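Local coordinates for protein oligopeptide ABC transporter OppAIV (Borrelia burgdorferi B31, PDB 4GL8) that probably binds oligopeptides outside the cytoplasmic membrane and hands them to an ABC transporter for uptake, at residues F61-Y74 with L174-P186. Sequence-based numbering, arbitrary orientation.
Sequences FLGILDGDPRTGGY and LDMLVHQTFIPVP
Y74 carries CG between its backbone N and carbonyl carbon (chi1 61°), a setting that swings the ring up against L174 and D175. CB of L174 sits over one face of that ring, 4.2 Å from its centroid and 13° off the normal, a CH-pi contact. D175, its CG anti to the backbone N (chi1 -169°), brings OD1 to the ring's edge, 3.6 Å from Y74 CD2. That carboxylate also forms a salt bridge with R519, and one water joins its OD2 to G72 O. Beside the ring, L65 reaches L174 with CD1, 3.8 Å from L174 CB, while V178 lays CG2 between D66 O and Y74 CB and CG1 against G67 N, 3.6 Å away. Farther along, I183 CG2 presses on F61 CB at 3.5 Å. No direct hydrogen bond crosses the contact; waters bridge it instead: one accepts from I64 N and donates to the carbonyls of L177 and F182, and another links L62 O with P184 O. Strand 65-67, an outermost strand of a five-stranded antiparallel sheet, is covered by helix 173-176 and the chain after it, with F93 of strand 90-95 and Y116 of helix 109-119 both touching I64 and L177.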
loop_
_atom_site.group_PDB
_atom_site.type_symbol
_atom_site.label_atom_id
_atom_site.label_comp_id
_atom_site.label_asym_id
_atom_site.label_seq_id
_atom_site.Cartn_x
_atom_site.Cartn_y
_atom_site.Cartn_z
ATOM N N PHE A 61 -3.904 3.837 -15.640
ATOM C CA PHE A 61 -3.059 5.028 -15.704
ATOM C C PHE A 61 -1.590 4.635 -15.696
ATOM O O PHE A 61 -1.097 3.999 -14.763
ATOM C CB PHE A 61 -3.391 6.002 -14.558
ATOM C CG PHE A 61 -4.783 6.558 -14.643
ATOM C CD1 PHE A 61 -5.858 5.861 -14.104
ATOM C CD2 PHE A 61 -5.031 7.722 -15.334
ATOM C CE1 PHE A 61 -7.152 6.345 -14.246
ATOM C CE2 PHE A 61 -6.315 8.211 -15.467
ATOM C CZ PHE A 61 -7.385 7.516 -14.932
ATOM N N LEU A 62 -0.918 5.040 -16.767
ATOM C CA LEU A 62 0.512 4.879 -16.944
ATOM C C LEU A 62 1.266 5.964 -16.178
ATOM O O LEU A 62 0.970 7.143 -16.319
ATOM C CB LEU A 62 0.812 4.992 -18.425
ATOM C CG LEU A 62 2.107 4.411 -18.945
ATOM C CD1 LEU A 62 2.194 2.918 -18.604
ATOM C CD2 LEU A 62 2.146 4.657 -20.459
ATOM N N GLY A 63 2.183 5.551 -15.319
ATOM C CA GLY A 63 3.075 6.458 -14.645
ATOM C C GLY A 63 4.208 6.939 -15.538
ATOM O O GLY A 63 4.371 6.473 -16.659
ATOM N N ILE A 64 5.009 7.875 -15.027
ATOM C CA ILE A 64 6.170 8.344 -15.774
ATOM C C ILE A 64 7.053 7.104 -15.997
ATOM O O ILE A 64 7.615 6.897 -17.086
ATOM C CB ILE A 64 6.896 9.507 -15.053
ATOM C CG1 ILE A 64 5.994 10.756 -15.019
ATOM C CG2 ILE A 64 8.178 9.862 -15.782
ATOM C CD1 ILE A 64 6.415 11.812 -14.010
ATOM N N LEU A 65 7.148 6.289 -14.964
ATOM C CA LEU A 65 7.674 4.975 -15.069
ATOM C C LEU A 65 6.488 4.081 -14.764
ATOM O O LEU A 65 5.535 4.514 -14.131
ATOM C CB LEU A 65 8.785 4.725 -14.073
ATOM C CG LEU A 65 10.023 5.604 -14.107
ATOM C CD1 LEU A 65 11.178 4.837 -13.505
ATOM C CD2 LEU A 65 10.389 6.046 -15.501
ATOM N N ASP A 66 6.567 2.850 -15.230
ATOM C CA ASP A 66 5.523 1.873 -15.122
ATOM C C ASP A 66 6.118 0.755 -14.261
ATOM O O ASP A 66 7.338 0.698 -14.062
ATOM C CB ASP A 66 5.237 1.379 -16.553
ATOM C CG ASP A 66 4.003 0.486 -16.678
ATOM O OD1 ASP A 66 3.041 0.628 -15.894
ATOM O OD2 ASP A 66 3.981 -0.351 -17.613
ATOM N N GLY A 67 5.263 -0.125 -13.742
ATOM C CA GLY A 67 5.702 -1.253 -12.945
ATOM C C GLY A 67 6.213 -2.329 -13.866
ATOM O O GLY A 67 5.727 -2.499 -14.993
ATOM N N ASP A 68 7.214 -3.049 -13.384
ATOM C CA ASP A 68 7.763 -4.155 -14.105
ATOM C C ASP A 68 7.136 -5.431 -13.567
ATOM O O ASP A 68 7.498 -5.877 -12.481
ATOM C CB ASP A 68 9.286 -4.194 -13.958
ATOM C CG ASP A 68 9.925 -5.259 -14.829
ATOM O OD1 ASP A 68 11.069 -5.062 -15.261
ATOM O OD2 ASP A 68 9.278 -6.284 -15.103
ATOM N N PRO A 69 6.225 -6.049 -14.354
ATOM C CA PRO A 69 5.471 -7.179 -13.829
ATOM C C PRO A 69 6.326 -8.394 -13.532
ATOM O O PRO A 69 5.922 -9.248 -12.769
ATOM C CB PRO A 69 4.428 -7.471 -14.922
ATOM C CG PRO A 69 4.936 -6.815 -16.149
ATOM C CD PRO A 69 5.830 -5.697 -15.729
ATOM N N ARG A 70 7.519 -8.448 -14.104
ATOM C CA ARG A 70 8.406 -9.586 -13.912
ATOM C C ARG A 70 9.194 -9.485 -12.605
ATOM O O ARG A 70 9.385 -10.471 -11.937
ATOM C CB ARG A 70 9.360 -9.731 -15.110
ATOM N N THR A 71 9.670 -8.310 -12.240
ATOM C CA THR A 71 10.547 -8.195 -11.062
ATOM C C THR A 71 9.892 -7.487 -9.901
ATOM O O THR A 71 10.341 -7.585 -8.782
ATOM C CB THR A 71 11.805 -7.398 -11.384
ATOM O OG1 THR A 71 11.436 -6.051 -11.721
ATOM C CG2 THR A 71 12.547 -8.029 -12.556
ATOM N N GLY A 72 8.831 -6.756 -10.167
ATOM C CA GLY A 72 8.255 -5.894 -9.152
ATOM C C GLY A 72 8.983 -4.570 -9.065
ATOM O O GLY A 72 8.630 -3.740 -8.220
ATOM N N GLY A 73 9.968 -4.353 -9.949
ATOM C CA GLY A 73 10.652 -3.054 -10.043
ATOM C C GLY A 73 9.882 -2.077 -10.950
ATOM O O GLY A 73 8.662 -2.133 -11.019
ATOM N N TYR A 74 10.619 -1.219 -11.662
ATOM C CA TYR A 74 10.061 -0.221 -12.589
ATOM C C TYR A 74 10.620 -0.404 -13.995
ATOM O O TYR A 74 11.594 -1.099 -14.193
ATOM C CB TYR A 74 10.415 1.197 -12.115
ATOM C CG TYR A 74 11.898 1.437 -12.055
ATOM C CD1 TYR A 74 12.600 1.806 -13.184
ATOM C CD2 TYR A 74 12.611 1.219 -10.883
ATOM C CE1 TYR A 74 13.968 1.998 -13.145
ATOM C CE2 TYR A 74 13.995 1.388 -10.831
ATOM C CZ TYR A 74 14.658 1.796 -11.969
ATOM O OH TYR A 74 16.026 1.984 -11.951
ATOM N N LEU A 174 13.170 6.749 -8.628
ATOM C CA LEU A 174 12.587 6.147 -9.827
ATOM C C LEU A 174 11.500 5.100 -9.490
ATOM O O LEU A 174 10.427 5.074 -10.091
ATOM C CB LEU A 174 13.673 5.540 -10.741
ATOM C CG LEU A 174 14.742 6.507 -11.272
ATOM C CD1 LEU A 174 15.926 5.804 -11.931
ATOM C CD2 LEU A 174 14.109 7.477 -12.266
ATOM N N ASP A 175 11.759 4.248 -8.513
ATOM C CA ASP A 175 10.819 3.180 -8.204
ATOM C C ASP A 175 9.523 3.769 -7.603
ATOM O O ASP A 175 8.433 3.246 -7.776
ATOM C CB ASP A 175 11.477 2.179 -7.260
ATOM C CG ASP A 175 10.677 0.940 -7.122
ATOM O OD1 ASP A 175 10.500 0.238 -8.133
ATOM O OD2 ASP A 175 10.195 0.684 -6.013
ATOM N N MET A 176 9.691 4.914 -6.971
ATOM C CA MET A 176 8.656 5.711 -6.343
ATOM C C MET A 176 7.653 6.274 -7.360
ATOM O O MET A 176 6.462 6.432 -7.061
ATOM C CB MET A 176 9.410 6.835 -5.624
ATOM C CG MET A 176 8.690 7.679 -4.642
ATOM S SD MET A 176 9.969 8.513 -3.645
ATOM C CE MET A 176 8.892 8.822 -2.264
ATOM N N LEU A 177 8.123 6.574 -8.568
ATOM C CA LEU A 177 7.278 7.117 -9.612
ATOM C C LEU A 177 6.164 6.189 -10.089
ATOM O O LEU A 177 5.229 6.647 -10.784
ATOM C CB LEU A 177 8.102 7.597 -10.800
ATOM C CG LEU A 177 8.935 8.837 -10.580
ATOM C CD1 LEU A 177 9.877 9.060 -11.778
ATOM C CD2 LEU A 177 8.047 10.062 -10.347
ATOM N N VAL A 178 6.272 4.901 -9.756
ATOM C CA VAL A 178 5.303 3.906 -10.131
ATOM C C VAL A 178 4.103 3.972 -9.189
ATOM O O VAL A 178 3.026 3.576 -9.554
ATOM C CB VAL A 178 5.960 2.491 -10.136
ATOM C CG1 VAL A 178 4.956 1.399 -10.469
ATOM C CG2 VAL A 178 7.097 2.485 -11.144
ATOM N N HIS A 179 4.287 4.484 -7.973
ATOM C CA HIS A 179 3.221 4.646 -7.019
ATOM C C HIS A 179 2.175 5.664 -7.517
ATOM O O HIS A 179 2.515 6.671 -8.118
ATOM C CB HIS A 179 3.809 5.104 -5.702
ATOM C CG HIS A 179 2.819 5.148 -4.581
ATOM N ND1 HIS A 179 2.378 6.330 -4.021
ATOM C CD2 HIS A 179 2.203 4.160 -3.898
ATOM C CE1 HIS A 179 1.523 6.068 -3.052
ATOM N NE2 HIS A 179 1.405 4.756 -2.954
ATOM N N GLN A 180 0.905 5.373 -7.232
ATOM C CA GLN A 180 -0.226 6.079 -7.822
ATOM C C GLN A 180 -0.248 7.555 -7.531
ATOM O O GLN A 180 -0.641 8.302 -8.370
ATOM C CB GLN A 180 -1.557 5.426 -7.435
ATOM C CG GLN A 180 -2.036 5.662 -6.002
ATOM C CD GLN A 180 -1.472 4.689 -4.977
ATOM O OE1 GLN A 180 -0.756 3.738 -5.297
ATOM N NE2 GLN A 180 -1.816 4.923 -3.735
ATOM N N THR A 181 0.190 7.967 -6.354
ATOM C CA THR A 181 0.310 9.384 -5.991
ATOM C C THR A 181 1.114 10.182 -7.021
ATOM O O THR A 181 0.853 11.398 -7.230
ATOM C CB THR A 181 1.036 9.501 -4.631
ATOM O OG1 THR A 181 0.300 8.779 -3.650
ATOM C CG2 THR A 181 1.123 10.893 -4.180
ATOM N N PHE A 182 2.077 9.510 -7.656
ATOM C CA PHE A 182 2.916 10.123 -8.662
ATOM C C PHE A 182 2.414 9.956 -10.099
ATOM O O PHE A 182 3.007 10.500 -11.033
ATOM C CB PHE A 182 4.336 9.576 -8.578
ATOM C CG PHE A 182 5.128 10.080 -7.415
ATOM C CD1 PHE A 182 5.902 11.218 -7.532
ATOM C CD2 PHE A 182 5.171 9.378 -6.251
ATOM C CE1 PHE A 182 6.695 11.644 -6.503
ATOM C CE2 PHE A 182 5.932 9.808 -5.190
ATOM C CZ PHE A 182 6.708 10.946 -5.311
ATOM N N ILE A 183 1.317 9.247 -10.288
ATOM C CA ILE A 183 0.824 8.978 -11.639
ATOM C C ILE A 183 0.035 10.189 -12.123
ATOM O O ILE A 183 -0.843 10.658 -11.419
ATOM C CB ILE A 183 -0.020 7.681 -11.700
ATOM C CG1 ILE A 183 0.867 6.504 -11.305
ATOM C CG2 ILE A 183 -0.585 7.482 -13.097
ATOM C CD1 ILE A 183 0.168 5.163 -11.226
ATOM N N PRO A 184 0.368 10.711 -13.312
ATOM C CA PRO A 184 -0.345 11.886 -13.807
ATOM C C PRO A 184 -1.810 11.594 -14.120
ATOM O O PRO A 184 -2.144 10.471 -14.564
ATOM C CB PRO A 184 0.414 12.252 -15.099
ATOM C CG PRO A 184 1.778 11.614 -14.917
ATOM C CD PRO A 184 1.469 10.333 -14.214
ATOM N N VAL A 185 -2.655 12.613 -13.912
ATOM C CA VAL A 185 -4.093 12.507 -14.167
ATOM C C VAL A 185 -4.517 13.580 -15.164
ATOM O O VAL A 185 -3.826 14.577 -15.302
ATOM C CB VAL A 185 -4.913 12.630 -12.867
ATOM C CG1 VAL A 185 -4.685 11.419 -11.992
ATOM C CG2 VAL A 185 -4.558 13.900 -12.116
ATOM N N PRO A 186 -5.657 13.377 -15.867
ATOM C CA PRO A 186 -6.054 14.271 -16.977
ATOM C C PRO A 186 -6.727 15.571 -16.535
ATOM O O PRO A 186 -7.957 15.621 -16.279
ATOM C CB PRO A 186 -7.016 13.413 -17.800
ATOM C CG PRO A 186 -7.556 12.411 -16.831
ATOM C CD PRO A 186 -6.436 12.132 -15.856
HETATM O O HOH W 1 -0.930 8.803 -16.568
HETATM O O HOH W 2 4.651 8.560 -12.230
HETATM O O HOH W 3 9.341 -2.102 -6.115
#